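Local coordinates for protein esterase (Sinorhizobium meliloti 1021, PDB 4TX1) that acts as a carbohydrate acetylesterase of the SGNH hydrolase family, probably releasing acetyl groups from ester substrates, at residues A[32-35]-A[39-42]; A[155-160]-A[197-202]. All coordinates share one frame; numbering follows the deposited sequence.

Overall arrangement
Both contacts lie in one SGNH-type domain built on a parallel five-stranded sheet. They come in series along the chain, contact 1 closing before contact 2 opens. Their centres are 18 Å apart, and their nearest atoms are about 7 Å apart without touching. Contact 1 joins the end of strand 33-34 and His35 to the turn and N-cap residue just before helix 41-49. Contact 2 sets helix 155-160 against the loop between strand 185-188 and helix 205-223. His35 of contact 1 bonds to the backbone of Leu203, next to His202 of contact 2. Contact 2 holds Asp199 and His202, probably two members of the catalytic triad; the side chain of His35 lies near that triad without touching it.

Contact 1 (A[32-35]-A[39-42]); sequences SGRH and DRWP
Arg34 and Arg40 lie flat on each other through their guanidinium groups. The centres are 3.5 Å apart and the planes differ by 6°. Arg40 NH1 sits over the middle of the Arg34 group, 3.2 Å from Arg34 CZ. The two side chains cross at about a right angle. Arg34 has CG anti to its backbone N (chi1 -165°) and an extended chain, which carries its guanidinium over Arg40. Arg40 also grips the carbonyl of His35 side-on. Arg40 NE lies 2.9 Å and Arg40 NH2 3.0 Å from His35 O, which sits in the guanidinium plane. Both bonds are somewhat bent; NH2 comes nearly along the carbonyl direction, while NE is tilted from the carbonyl plane. This grip fixes the rotation of the Arg40 group and presents its face to Arg34. Stacked like charges would probably repel, but each guanidinium has polar partners: Arg34 NE bonds to Trp25 O, and Arg34 also makes a cation-pi contact with Trp25. With an alanine in place of Arg40 both donors to His35 O are gone, and the Arg34 guanidinium, without its stacking partner, would probably be freer to turn.

The other side is looser. His35 CB and Asp39 CB approach only to 4.3 Å, and the ring and carboxylate do not meet. Asp39 is partly exposed and pairs with Arg209 instead, while the buried His35 bonds through NE2 to Leu203 O.

Strand 33-34 pairs with strand 27-28. Arg40 is the N-cap residue of helix 41-49. His35 and Asp39 pack on helix 205-223, and Trp41 reaches strands 14-20 and 94-98 of the main sheet.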
ATOM      1  N   SER A  32      33.016  -3.910  -4.195  1.00 23.52           N
ATOM      2  CA  SER A  32      31.545  -3.947  -4.321  1.00 23.90           C
ATOM      3  C   SER A  32      30.979  -5.103  -3.510  1.00 23.69           C
ATOM      4  O   SER A  32      30.225  -5.996  -4.041  1.00 21.94           O
ATOM      5  CB  SER A  32      31.113  -4.059  -5.783  1.00 27.27           C
ATOM      6  OG  SER A  32      31.684  -2.996  -6.539  1.00 29.68           O
ATOM      7  N   GLY A  33      31.411  -5.168  -2.263  1.00 18.70           N
ATOM      8  CA  GLY A  33      30.902  -6.165  -1.341  1.00 17.95           C
ATOM      9  C   GLY A  33      30.677  -5.532   0.014  1.00 15.02           C
ATOM     10  O   GLY A  33      30.420  -4.330   0.085  1.00 15.75           O
ATOM     11  N   ARG A  34      30.732  -6.321   1.074  1.00 15.29           N
ATOM     12  CA  ARG A  34      30.415  -5.857   2.407  1.00 14.22           C
ATOM     13  C   ARG A  34      31.680  -5.888   3.250  1.00 15.13           C
ATOM     14  O   ARG A  34      32.478  -6.856   3.128  1.00 16.30           O
ATOM     15  CB  ARG A  34      29.390  -6.776   3.017  1.00 15.07           C
ATOM     16  CG  ARG A  34      28.730  -6.194   4.252  1.00 14.13           C
ATOM     17  CD  ARG A  34      27.580  -7.005   4.841  1.00 13.28           C
ATOM     18  NE  ARG A  34      26.875  -6.245   5.851  1.00 14.25           N
ATOM     19  CZ  ARG A  34      25.930  -6.716   6.656  1.00 12.62           C
ATOM     20  NH1 ARG A  34      25.481  -7.975   6.492  1.00 14.93           N
ATOM     21  NH2 ARG A  34      25.430  -5.944   7.610  1.00 13.52           N
ATOM     22  N   HIS A  35      31.921  -4.868   4.033  1.00 15.52           N
ATOM     23  CA  HIS A  35      33.020  -4.893   5.009  1.00 14.68           C
ATOM     24  C   HIS A  35      32.858  -6.088   5.933  1.00 14.70           C
ATOM     25  O   HIS A  35      31.723  -6.504   6.310  1.00 14.54           O
ATOM     26  CB  HIS A  35      33.098  -3.556   5.844  1.00 14.02           C
ATOM     27  CG  HIS A  35      33.380  -2.346   5.041  1.00 16.07           C
ATOM     28  ND1 HIS A  35      34.420  -2.273   4.143  1.00 16.63           N
ATOM     29  CD2 HIS A  35      32.809  -1.115   5.055  1.00 16.37           C
ATOM     30  CE1 HIS A  35      34.419  -1.082   3.568  1.00 16.87           C
ATOM     31  NE2 HIS A  35      33.477  -0.339   4.156  1.00 15.28           N
ATOM     32  N   ASP A  39      34.636  -4.702  11.105  1.00 17.08           N
ATOM     33  CA  ASP A  39      34.880  -3.360  10.617  1.00 17.87           C
ATOM     34  C   ASP A  39      33.631  -2.444  10.489  1.00 18.59           C
ATOM     35  O   ASP A  39      33.756  -1.255  10.213  1.00 19.90           O
ATOM     36  CB  ASP A  39      35.624  -3.381   9.287  1.00 20.55           C
ATOM     37  CG  ASP A  39      37.017  -4.119   9.402  1.00 24.77           C
ATOM     38  OD1 ASP A  39      37.550  -4.081  10.546  1.00 23.29           O
ATOM     39  OD2 ASP A  39      37.453  -4.676   8.379  1.00 24.32           O
ATOM     40  N   ARG A  40      32.445  -3.033  10.671  1.00 16.37           N
ATOM     41  CA  ARG A  40      31.209  -2.246  10.600  1.00 15.71           C
ATOM     42  C   ARG A  40      31.092  -1.394  11.879  1.00 14.08           C
ATOM     43  O   ARG A  40      31.408  -1.858  12.962  1.00 16.01           O
ATOM     44  CB  ARG A  40      30.033  -3.181  10.416  1.00 13.99           C
ATOM     45  CG  ARG A  40      30.199  -4.034   9.189  1.00 14.48           C
ATOM     46  CD  ARG A  40      29.114  -5.134   9.071  1.00 15.17           C
ATOM     47  NE  ARG A  40      29.538  -6.156   8.158  1.00 14.51           N
ATOM     48  CZ  ARG A  40      29.028  -7.375   8.081  1.00 14.33           C
ATOM     49  NH1 ARG A  40      28.018  -7.670   8.905  1.00 14.12           N
ATOM     50  NH2 ARG A  40      29.545  -8.271   7.292  1.00 15.68           N
ATOM     51  N   TRP A  41      30.550  -0.188  11.789  1.00 13.70           N
ATOM     52  CA  TRP A  41      30.559   0.694  12.928  1.00 14.64           C
ATOM     53  C   TRP A  41      29.792   0.240  14.115  1.00 16.47           C
ATOM     54  O   TRP A  41      30.237   0.343  15.238  1.00 15.36           O
ATOM     55  CB  TRP A  41      30.285   2.129  12.528  1.00 15.86           C
ATOM     56  CG  TRP A  41      28.828   2.505  12.202  1.00 16.30           C
ATOM     57  CD1 TRP A  41      28.318   2.727  10.961  1.00 17.38           C
ATOM     58  CD2 TRP A  41      27.793   2.800  13.140  1.00 15.99           C
ATOM     59  NE1 TRP A  41      26.972   3.117  11.066  1.00 15.68           N
ATOM     60  CE2 TRP A  41      26.627   3.142  12.383  1.00 16.20           C
ATOM     61  CE3 TRP A  41      27.686   2.725  14.534  1.00 15.11           C
ATOM     62  CZ2 TRP A  41      25.395   3.455  13.002  1.00 17.03           C
ATOM     63  CZ3 TRP A  41      26.468   3.059  15.139  1.00 16.04           C
ATOM     64  CH2 TRP A  41      25.356   3.420  14.380  1.00 15.57           C
ATOM     65  N   PRO A  42      28.628  -0.454  13.916  1.00 14.31           N
ATOM     66  CA  PRO A  42      27.976  -0.964  15.097  1.00 14.81           C
ATOM     67  C   PRO A  42      28.772  -2.059  15.860  1.00 15.54           C
ATOM     68  O   PRO A  42      28.680  -2.173  17.079  1.00 17.09           O
ATOM     69  CB  PRO A  42      26.692  -1.612  14.551  1.00 15.05           C
ATOM     70  CG  PRO A  42      26.432  -0.784  13.349  1.00 14.45           C
ATOM     71  CD  PRO A  42      27.822  -0.635  12.697  1.00 14.45           C
TER

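Contact 2 (A[155-160]-A[197-202]); sequences SAFAAM and PIDGVH
Phe157 turns its ring (chi2 80°) so that one face meets Asp199, whose CG is set between its backbone N and carbonyl carbon (chi1 69°). Asp199 CB stands almost directly above the ring centre, 3.6 Å from the Phe157 centroid, in a CH-pi contact. The carboxylate continues over the same ring, its plane 22° from that of the phenyl group. At the root of the ring, Phe157 CB is 3.3 Å from Asp199 O. Further along the ring, Phe157 CE2 touches Val201 CG1 at 3.8 Å. Phe157 CE2 also comes within 3.9 Å of His202 CE1, in a rim-to-rim approach.

Asp199 to His202 matches the Asp-x-x-His motif of SGNH hydrolases. With Ser22, the two residues have the geometry of a Ser-His-Asp triad and are probably catalytic. His202 NE2 makes a weak hydrogen bond to Ser22 OG.

Three bonds hold the Asp199 carboxylate. Asp199 OD2 takes a short, nearly straight bond of 2.5 Å from His202 ND1, in the plane of the imidazole but tilted out of the carboxylate plane. Asp199 OD1 accepts from His202 N (3.0 Å) with its syn lone pair and from Val201 N (3.1 Å) on the anti side, the latter tilted from the plane. The Val201 bond makes an Asx turn. Val201 CG1 also lies over one face of the His202 ring, toward its rim, and Tyr27 stacks on that ring. Ala156, Ala159 and Met160 pack on Phe113 of a neighbouring subunit.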
ATOM      1  N   SER A 155      31.145   8.384 -12.962  1.00 21.49           N
ATOM      2  CA  SER A 155      30.121   9.195 -13.574  1.00 22.58           C
ATOM      3  C   SER A 155      28.699   8.760 -13.176  1.00 19.45           C
ATOM      4  O   SER A 155      27.822   9.630 -13.033  1.00 22.23           O
ATOM      5  CB  SER A 155      30.267   9.249 -15.101  1.00 30.05           C
ATOM      6  OG  SER A 155      30.110   8.001 -15.647  1.00 33.72           O
ATOM      7  N   ALA A 156      28.501   7.482 -12.932  1.00 20.68           N
ATOM      8  CA  ALA A 156      27.184   7.013 -12.519  1.00 19.75           C
ATOM      9  C   ALA A 156      26.847   7.549 -11.129  1.00 18.96           C
ATOM     10  O   ALA A 156      25.726   8.046 -10.911  1.00 17.85           O
ATOM     11  CB  ALA A 156      27.093   5.493 -12.563  1.00 21.31           C
ATOM     12  N   PHE A 157      27.789   7.518 -10.204  1.00 19.18           N
ATOM     13  CA  PHE A 157      27.532   8.048  -8.855  1.00 18.73           C
ATOM     14  C   PHE A 157      27.409   9.584  -8.856  1.00 18.49           C
ATOM     15  O   PHE A 157      26.638  10.188  -8.108  1.00 16.84           O
ATOM     16  CB  PHE A 157      28.554   7.579  -7.853  1.00 21.49           C
ATOM     17  CG  PHE A 157      28.276   6.240  -7.228  1.00 19.26           C
ATOM     18  CD1 PHE A 157      28.573   5.082  -7.917  1.00 21.52           C
ATOM     19  CD2 PHE A 157      27.699   6.137  -5.956  1.00 19.49           C
ATOM     20  CE1 PHE A 157      28.332   3.823  -7.387  1.00 20.47           C
ATOM     21  CE2 PHE A 157      27.448   4.888  -5.388  1.00 20.45           C
ATOM     22  CZ  PHE A 157      27.757   3.739  -6.106  1.00 21.39           C
ATOM     23  N   ALA A 158      28.203  10.263  -9.692  1.00 18.16           N
ATOM     24  CA  ALA A 158      28.136  11.696  -9.825  1.00 19.33           C
ATOM     25  C   ALA A 158      26.747  12.146 -10.300  1.00 17.30           C
ATOM     26  O   ALA A 158      26.249  13.169  -9.851  1.00 18.89           O
ATOM     27  CB  ALA A 158      29.242  12.210 -10.736  1.00 20.31           C
ATOM     28  N   ALA A 159      26.144  11.331 -11.134  1.00 16.64           N
ATOM     29  CA  ALA A 159      24.786  11.624 -11.589  1.00 16.66           C
ATOM     30  C   ALA A 159      23.788  11.333 -10.558  1.00 16.19           C
ATOM     31  O   ALA A 159      22.891  12.134 -10.284  1.00 16.35           O
ATOM     32  CB  ALA A 159      24.448  10.851 -12.892  1.00 16.57           C
ATOM     33  N   MET A 160      23.931  10.149  -9.970  1.00 16.95           N
ATOM     34  CA  MET A 160      22.932   9.668  -8.936  1.00 16.78           C
ATOM     35  C   MET A 160      22.843  10.667  -7.781  1.00 16.93           C
ATOM     36  O   MET A 160      21.777  10.890  -7.247  1.00 15.29           O
ATOM     37  CB  MET A 160      23.302   8.313  -8.411  1.00 17.52           C
ATOM     38  CG  MET A 160      22.453   7.815  -7.264  1.00 22.42           C
ATOM     39  SD  MET A 160      20.762   7.458  -7.873  1.00 35.12           S
ATOM     40  CE  MET A 160      20.965   5.712  -7.981  1.00 25.32           C
ATOM     41  N   PRO A 197      36.510   8.895  -2.473  1.00 18.37           N
ATOM     42  CA  PRO A 197      36.282   9.358  -3.821  1.00 17.99           C
ATOM     43  C   PRO A 197      36.100   8.306  -4.934  1.00 16.16           C
ATOM     44  O   PRO A 197      35.790   8.684  -6.036  1.00 18.84           O
ATOM     45  CB  PRO A 197      37.519  10.272  -4.141  1.00 19.42           C
ATOM     46  CG  PRO A 197      38.498   9.752  -3.216  1.00 20.29           C
ATOM     47  CD  PRO A 197      37.864   9.239  -1.946  1.00 19.83           C
ATOM     48  N   ILE A 198      36.275   7.047  -4.626  1.00 17.45           N
ATOM     49  CA  ILE A 198      35.964   5.913  -5.537  1.00 17.08           C
ATOM     50  C   ILE A 198      34.487   6.082  -6.042  1.00 15.89           C
ATOM     51  O   ILE A 198      34.166   5.861  -7.200  1.00 16.89           O
ATOM     52  CB  ILE A 198      36.160   4.590  -4.823  1.00 20.57           C
ATOM     53  CG1 ILE A 198      37.658   4.374  -4.541  1.00 23.07           C
ATOM     54  CG2 ILE A 198      35.666   3.436  -5.662  1.00 24.02           C
ATOM     55  CD1 ILE A 198      38.005   3.171  -3.644  1.00 24.68           C
ATOM     56  N   ASP A 199      33.626   6.561  -5.132  1.00 17.54           N
ATOM     57  CA  ASP A 199      32.218   6.807  -5.511  1.00 16.50           C
ATOM     58  C   ASP A 199      31.521   7.979  -4.859  1.00 17.51           C
ATOM     59  O   ASP A 199      30.349   8.255  -5.184  1.00 15.32           O
ATOM     60  CB  ASP A 199      31.372   5.526  -5.360  1.00 16.34           C
ATOM     61  CG  ASP A 199      31.147   5.077  -3.928  1.00 16.01           C
ATOM     62  OD1 ASP A 199      31.227   5.884  -2.965  1.00 15.76           O
ATOM     63  OD2 ASP A 199      30.848   3.824  -3.744  1.00 18.77           O
ATOM     64  N   GLY A 200      32.207   8.665  -3.965  1.00 17.12           N
ATOM     65  CA  GLY A 200      31.742   9.911  -3.388  1.00 16.94           C
ATOM     66  C   GLY A 200      30.872   9.805  -2.142  1.00 14.11           C
ATOM     67  O   GLY A 200      30.620  10.818  -1.455  1.00 17.16           O
ATOM     68  N   VAL A 201      30.372   8.603  -1.847  1.00 14.97           N
ATOM     69  CA  VAL A 201      29.338   8.447  -0.816  1.00 16.31           C
ATOM     70  C   VAL A 201      29.639   7.411   0.256  1.00 14.84           C
ATOM     71  O   VAL A 201      29.231   7.586   1.385  1.00 15.79           O
ATOM     72  CB  VAL A 201      27.965   8.184  -1.535  1.00 16.77           C
ATOM     73  CG1 VAL A 201      27.935   6.830  -2.208  1.00 18.64           C
ATOM     74  CG2 VAL A 201      26.766   8.288  -0.527  1.00 20.14           C
ATOM     75  N   HIS A 202      30.357   6.335  -0.088  1.00 14.38           N
ATOM     76  CA  HIS A 202      30.643   5.279   0.837  1.00 14.48           C
ATOM     77  C   HIS A 202      31.854   5.551   1.734  1.00 15.06           C
ATOM     78  O   HIS A 202      32.606   6.509   1.486  1.00 14.82           O
ATOM     79  CB  HIS A 202      30.806   3.993   0.057  1.00 16.13           C
ATOM     80  CG  HIS A 202      29.478   3.505  -0.488  1.00 15.91           C
ATOM     81  ND1 HIS A 202      29.212   3.388  -1.838  1.00 17.35           N
ATOM     82  CD2 HIS A 202      28.330   3.231   0.169  1.00 19.01           C
ATOM     83  CE1 HIS A 202      27.934   2.997  -1.979  1.00 20.49           C
ATOM     84  NE2 HIS A 202      27.381   2.880  -0.775  1.00 16.78           N
TER